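PDB 4Y25: poly-beta-1,6-N-acetyl-D-glucosamine export protein from Escherichia coli, which exports the biofilm adhesin poly-beta-1,6-N-acetyl-D-glucosamine, apparently in partly N-deacetylated form, across the outer membrane through its C-terminal beta-barrel domain. Local coordinates for residues 162-173 with 187-198. Residues are numbered along the deposited sequence; the frame is centred on the assembly and turned at random.
Sequences DSNQRHEVSLEG and FLPSLYYEQNTE
A beta hairpin of the 16-stranded outer-membrane barrel brings 162-173 against 187-198 as antiparallel neighbours. His-167/Gln-195, Val-169/Tyr-193 and Leu-171/Leu-191 are hydrogen-bonded pairs. Val-169 N reaches Tyr-193 O at 2.7 Å, and the return bond from Tyr-193 N to Val-169 O matches it. These pairs put His-167, Gln-195, Val-169, Leu-171, Leu-191 and Tyr-193 on one face. Arg-166, Glu-168, Tyr-192, Glu-194 and Asn-196 form a polar cluster on the other. Asn-196 OD1 takes Arg-166 NE at 2.8 Å, on a lone pair and in the guanidinium plane. Asn-164 ND2 donates to Asn-196 OD1 as well, at 3.1 Å. Glu-194 OE2 lies over a guanidinium face, 3.0 Å from Arg-166 NE. No guanidinium N-H points at it: the salt bridge is charge alone. Asn-196 ND2 grips that oxygen, and donates to Pro-206 O. With its amide turned away from its own N (chi1 -175°), Asn-164 brings OD1 to Glu-198 N at 2.7 Å; Thr-197 N donates too. Asn-205 adds ND2 to Asn-164 OD1 and accepts from Arg-166 NH2. Thr-197 OG1 accepts from Gln-165 N at 3.0 Å, a side-chain link beyond strand 190-195. Glu-194, Asn-196 and Asn-205 would balance the charge of buried Arg-166 and fix its rotation.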
loop_
_atom_site.group_PDB
_atom_site.type_symbol
_atom_site.label_atom_id
_atom_site.label_comp_id
_atom_site.label_asym_id
_atom_site.label_seq_id
_atom_site.Cartn_x
_atom_site.Cartn_y
_atom_site.Cartn_z
ATOM N N ASP A 162 -2.164 23.201 3.913
ATOM C CA ASP A 162 -1.335 24.157 4.638
ATOM C C ASP A 162 -0.142 24.590 3.785
ATOM O O ASP A 162 0.960 24.798 4.297
ATOM C CB ASP A 162 -0.868 23.567 5.975
ATOM C CG ASP A 162 0.117 22.419 5.809
ATOM O OD1 ASP A 162 0.207 21.856 4.700
ATOM O OD2 ASP A 162 0.800 22.074 6.797
ATOM N N SER A 163 -0.386 24.696 2.478
ATOM C CA SER A 163 0.583 25.187 1.493
ATOM C C SER A 163 1.733 24.218 1.207
ATOM O O SER A 163 2.516 24.444 0.284
ATOM C CB SER A 163 1.155 26.542 1.930
ATOM O OG SER A 163 2.158 26.985 1.032
ATOM N N ASN A 164 1.835 23.142 1.981
ATOM C CA ASN A 164 2.906 22.174 1.768
ATOM C C ASN A 164 2.633 21.274 0.573
ATOM O O ASN A 164 1.545 20.718 0.443
ATOM C CB ASN A 164 3.115 21.311 3.013
ATOM C CG ASN A 164 4.295 20.363 2.871
ATOM O OD1 ASN A 164 5.447 20.754 3.062
ATOM N ND2 ASN A 164 4.013 19.110 2.530
ATOM N N GLN A 165 3.621 21.133 -0.303
ATOM C CA GLN A 165 3.501 20.182 -1.397
ATOM C C GLN A 165 4.586 19.116 -1.319
ATOM O O GLN A 165 5.778 19.417 -1.261
ATOM C CB GLN A 165 3.536 20.885 -2.761
ATOM C CG GLN A 165 4.312 22.183 -2.821
ATOM C CD GLN A 165 4.440 22.699 -4.244
ATOM O OE1 GLN A 165 3.459 22.747 -4.989
ATOM N NE2 GLN A 165 5.651 23.086 -4.630
ATOM N N ARG A 166 4.145 17.865 -1.315
ATOM C CA ARG A 166 5.036 16.719 -1.219
ATOM C C ARG A 166 5.178 16.015 -2.561
ATOM O O ARG A 166 4.196 15.531 -3.123
ATOM C CB ARG A 166 4.517 15.736 -0.170
ATOM C CG ARG A 166 5.335 14.467 -0.046
ATOM C CD ARG A 166 4.839 13.619 1.109
ATOM N NE ARG A 166 4.928 14.332 2.379
ATOM C CZ ARG A 166 4.505 13.844 3.540
ATOM N NH1 ARG A 166 3.957 12.638 3.594
ATOM N NH2 ARG A 166 4.626 14.565 4.646
ATOM N N HIS A 167 6.402 15.963 -3.075
ATOM C CA HIS A 167 6.679 15.205 -4.286
ATOM C C HIS A 167 7.458 13.946 -3.927
ATOM O O HIS A 167 8.627 14.014 -3.553
ATOM C CB HIS A 167 7.458 16.046 -5.303
ATOM C CG HIS A 167 7.042 17.484 -5.346
ATOM N ND1 HIS A 167 7.527 18.426 -4.464
ATOM C CD2 HIS A 167 6.187 18.144 -6.164
ATOM C CE1 HIS A 167 6.991 19.601 -4.737
ATOM N NE2 HIS A 167 6.173 19.457 -5.765
ATOM N N GLU A 168 6.798 12.798 -4.024
ATOM C CA GLU A 168 7.439 11.525 -3.728
ATOM C C GLU A 168 7.806 10.797 -5.014
ATOM O O GLU A 168 7.094 10.892 -6.012
ATOM C CB GLU A 168 6.527 10.648 -2.870
ATOM C CG GLU A 168 6.186 11.244 -1.517
ATOM C CD GLU A 168 5.227 10.376 -0.727
ATOM O OE1 GLU A 168 5.665 9.336 -0.191
ATOM O OE2 GLU A 168 4.036 10.734 -0.635
ATOM N N VAL A 169 8.931 10.087 -4.993
ATOM C CA VAL A 169 9.343 9.253 -6.119
ATOM C C VAL A 169 9.882 7.925 -5.598
ATOM O O VAL A 169 10.629 7.892 -4.620
ATOM C CB VAL A 169 10.428 9.931 -6.990
ATOM C CG1 VAL A 169 10.794 9.045 -8.170
ATOM C CG2 VAL A 169 9.966 11.292 -7.479
ATOM N N SER A 170 9.500 6.830 -6.247
ATOM C CA SER A 170 9.996 5.516 -5.861
ATOM C C SER A 170 10.454 4.729 -7.080
ATOM O O SER A 170 9.940 4.912 -8.182
ATOM C CB SER A 170 8.925 4.731 -5.102
ATOM O OG SER A 170 7.796 4.489 -5.920
ATOM N N LEU A 171 11.434 3.857 -6.875
ATOM C CA LEU A 171 11.916 2.985 -7.936
ATOM C C LEU A 171 12.198 1.599 -7.375
ATOM O O LEU A 171 13.098 1.422 -6.557
ATOM C CB LEU A 171 13.170 3.565 -8.591
ATOM C CG LEU A 171 13.865 2.662 -9.612
ATOM C CD1 LEU A 171 12.902 2.248 -10.718
ATOM C CD2 LEU A 171 15.085 3.358 -10.193
ATOM N N GLU A 172 11.415 0.622 -7.814
ATOM C CA GLU A 172 11.545 -0.736 -7.308
ATOM C C GLU A 172 12.041 -1.697 -8.379
ATOM O O GLU A 172 11.956 -1.418 -9.576
ATOM C CB GLU A 172 10.208 -1.227 -6.747
ATOM C CG GLU A 172 9.756 -0.498 -5.494
ATOM C CD GLU A 172 8.613 -1.203 -4.788
ATOM O OE1 GLU A 172 8.422 -2.415 -5.024
ATOM O OE2 GLU A 172 7.906 -0.543 -3.996
ATOM N N GLY A 173 12.567 -2.831 -7.931
ATOM C CA GLY A 173 12.979 -3.900 -8.817
ATOM C C GLY A 173 12.563 -5.238 -8.236
ATOM O O GLY A 173 12.407 -5.377 -7.024
ATOM N N PHE A 187 14.818 -10.887 -5.253
ATOM C CA PHE A 187 15.595 -9.735 -4.826
ATOM C C PHE A 187 14.779 -8.484 -5.128
ATOM O O PHE A 187 14.443 -8.220 -6.282
ATOM C CB PHE A 187 16.956 -9.703 -5.531
ATOM C CG PHE A 187 17.782 -8.488 -5.212
ATOM C CD1 PHE A 187 18.108 -8.179 -3.902
ATOM C CD2 PHE A 187 18.255 -7.669 -6.228
ATOM C CE1 PHE A 187 18.875 -7.068 -3.606
ATOM C CE2 PHE A 187 19.027 -6.554 -5.940
ATOM C CZ PHE A 187 19.337 -6.253 -4.628
ATOM N N LEU A 188 14.436 -7.730 -4.088
ATOM C CA LEU A 188 13.615 -6.536 -4.257
ATOM C C LEU A 188 14.319 -5.284 -3.747
ATOM O O LEU A 188 14.064 -4.832 -2.630
ATOM C CB LEU A 188 12.271 -6.698 -3.539
ATOM C CG LEU A 188 11.315 -7.783 -4.039
ATOM C CD1 LEU A 188 11.490 -9.050 -3.231
ATOM C CD2 LEU A 188 9.876 -7.300 -3.976
ATOM N N PRO A 189 15.209 -4.715 -4.569
ATOM C CA PRO A 189 15.887 -3.470 -4.200
ATOM C C PRO A 189 14.961 -2.272 -4.368
ATOM O O PRO A 189 14.339 -2.125 -5.420
ATOM C CB PRO A 189 17.056 -3.406 -5.182
ATOM C CG PRO A 189 16.545 -4.110 -6.395
ATOM C CD PRO A 189 15.626 -5.200 -5.898
ATOM N N SER A 190 14.866 -1.431 -3.347
ATOM C CA SER A 190 13.959 -0.292 -3.408
ATOM C C SER A 190 14.680 1.039 -3.222
ATOM O O SER A 190 15.593 1.159 -2.403
ATOM C CB SER A 190 12.857 -0.436 -2.356
ATOM O OG SER A 190 11.825 0.513 -2.570
ATOM N N LEU A 191 14.264 2.032 -4.000
ATOM C CA LEU A 191 14.731 3.402 -3.831
ATOM C C LEU A 191 13.539 4.319 -3.587
ATOM O O LEU A 191 12.447 4.079 -4.102
ATOM C CB LEU A 191 15.520 3.870 -5.053
ATOM C CG LEU A 191 16.745 3.044 -5.447
ATOM C CD1 LEU A 191 17.472 3.695 -6.608
ATOM C CD2 LEU A 191 17.672 2.873 -4.262
ATOM N N TYR A 192 13.745 5.369 -2.800
ATOM C CA TYR A 192 12.657 6.276 -2.461
ATOM C C TYR A 192 13.156 7.700 -2.250
ATOM O O TYR A 192 14.211 7.921 -1.658
ATOM C CB TYR A 192 11.927 5.781 -1.212
ATOM C CG TYR A 192 10.832 6.701 -0.721
ATOM C CD1 TYR A 192 9.633 6.824 -1.417
ATOM C CD2 TYR A 192 10.991 7.438 0.446
ATOM C CE1 TYR A 192 8.628 7.663 -0.967
ATOM C CE2 TYR A 192 9.992 8.278 0.904
ATOM C CZ TYR A 192 8.814 8.387 0.195
ATOM O OH TYR A 192 7.824 9.224 0.655
ATOM N N TYR A 193 12.380 8.660 -2.746
ATOM C CA TYR A 193 12.709 10.074 -2.624
ATOM C C TYR A 193 11.471 10.861 -2.207
ATOM O O TYR A 193 10.392 10.674 -2.766
ATOM C CB TYR A 193 13.270 10.604 -3.947
ATOM C CG TYR A 193 13.628 12.076 -3.949
ATOM C CD1 TYR A 193 14.801 12.529 -3.357
ATOM C CD2 TYR A 193 12.803 13.011 -4.560
ATOM C CE1 TYR A 193 15.135 13.873 -3.365
ATOM C CE2 TYR A 193 13.126 14.354 -4.573
ATOM C CZ TYR A 193 14.292 14.781 -3.976
ATOM O OH TYR A 193 14.612 16.120 -3.990
ATOM N N GLU A 194 11.628 11.730 -1.213
ATOM C CA GLU A 194 10.528 12.565 -0.742
ATOM C C GLU A 194 11.000 13.986 -0.452
ATOM O O GLU A 194 11.997 14.191 0.241
ATOM C CB GLU A 194 9.887 11.966 0.514
ATOM C CG GLU A 194 8.800 12.843 1.132
ATOM C CD GLU A 194 8.297 12.314 2.464
ATOM O OE1 GLU A 194 8.691 11.193 2.853
ATOM O OE2 GLU A 194 7.507 13.023 3.126
ATOM N N GLN A 195 10.278 14.964 -0.989
ATOM C CA GLN A 195 10.601 16.366 -0.762
ATOM C C GLN A 195 9.356 17.152 -0.362
ATOM O O GLN A 195 8.296 17.007 -0.969
ATOM C CB GLN A 195 11.247 16.976 -2.010
ATOM C CG GLN A 195 11.230 18.497 -2.060
ATOM C CD GLN A 195 10.301 19.031 -3.133
ATOM O OE1 GLN A 195 9.879 18.296 -4.025
ATOM N NE2 GLN A 195 9.974 20.317 -3.049
ATOM N N ASN A 196 9.488 17.976 0.674
ATOM C CA ASN A 196 8.386 18.812 1.138
ATOM C C ASN A 196 8.765 20.288 1.130
ATOM O O ASN A 196 9.854 20.649 0.682
ATOM C CB ASN A 196 7.949 18.386 2.538
ATOM C CG ASN A 196 7.304 17.017 2.553
ATOM O OD1 ASN A 196 6.121 16.874 2.252
ATOM N ND2 ASN A 196 8.082 16.000 2.911
ATOM N N THR A 197 7.873 21.144 1.623
ATOM C CA THR A 197 8.122 22.582 1.583
ATOM C C THR A 197 7.902 23.284 2.925
ATOM O O THR A 197 8.752 24.062 3.358
ATOM C CB THR A 197 7.247 23.272 0.512
ATOM O OG1 THR A 197 5.877 22.894 0.687
ATOM C CG2 THR A 197 7.700 22.868 -0.882
ATOM N N GLU A 198 6.773 23.024 3.580
ATOM C CA GLU A 198 6.483 23.676 4.858
ATOM C C GLU A 198 7.468 23.206 5.931
ATOM O O GLU A 198 7.682 22.008 6.101
ATOM C CB GLU A 198 5.040 23.407 5.291
ATOM C CG GLU A 198 4.512 24.387 6.334
ATOM C CD GLU A 198 4.187 25.754 5.752
ATOM O OE1 GLU A 198 4.211 25.902 4.511
ATOM O OE2 GLU A 198 3.908 26.683 6.539
#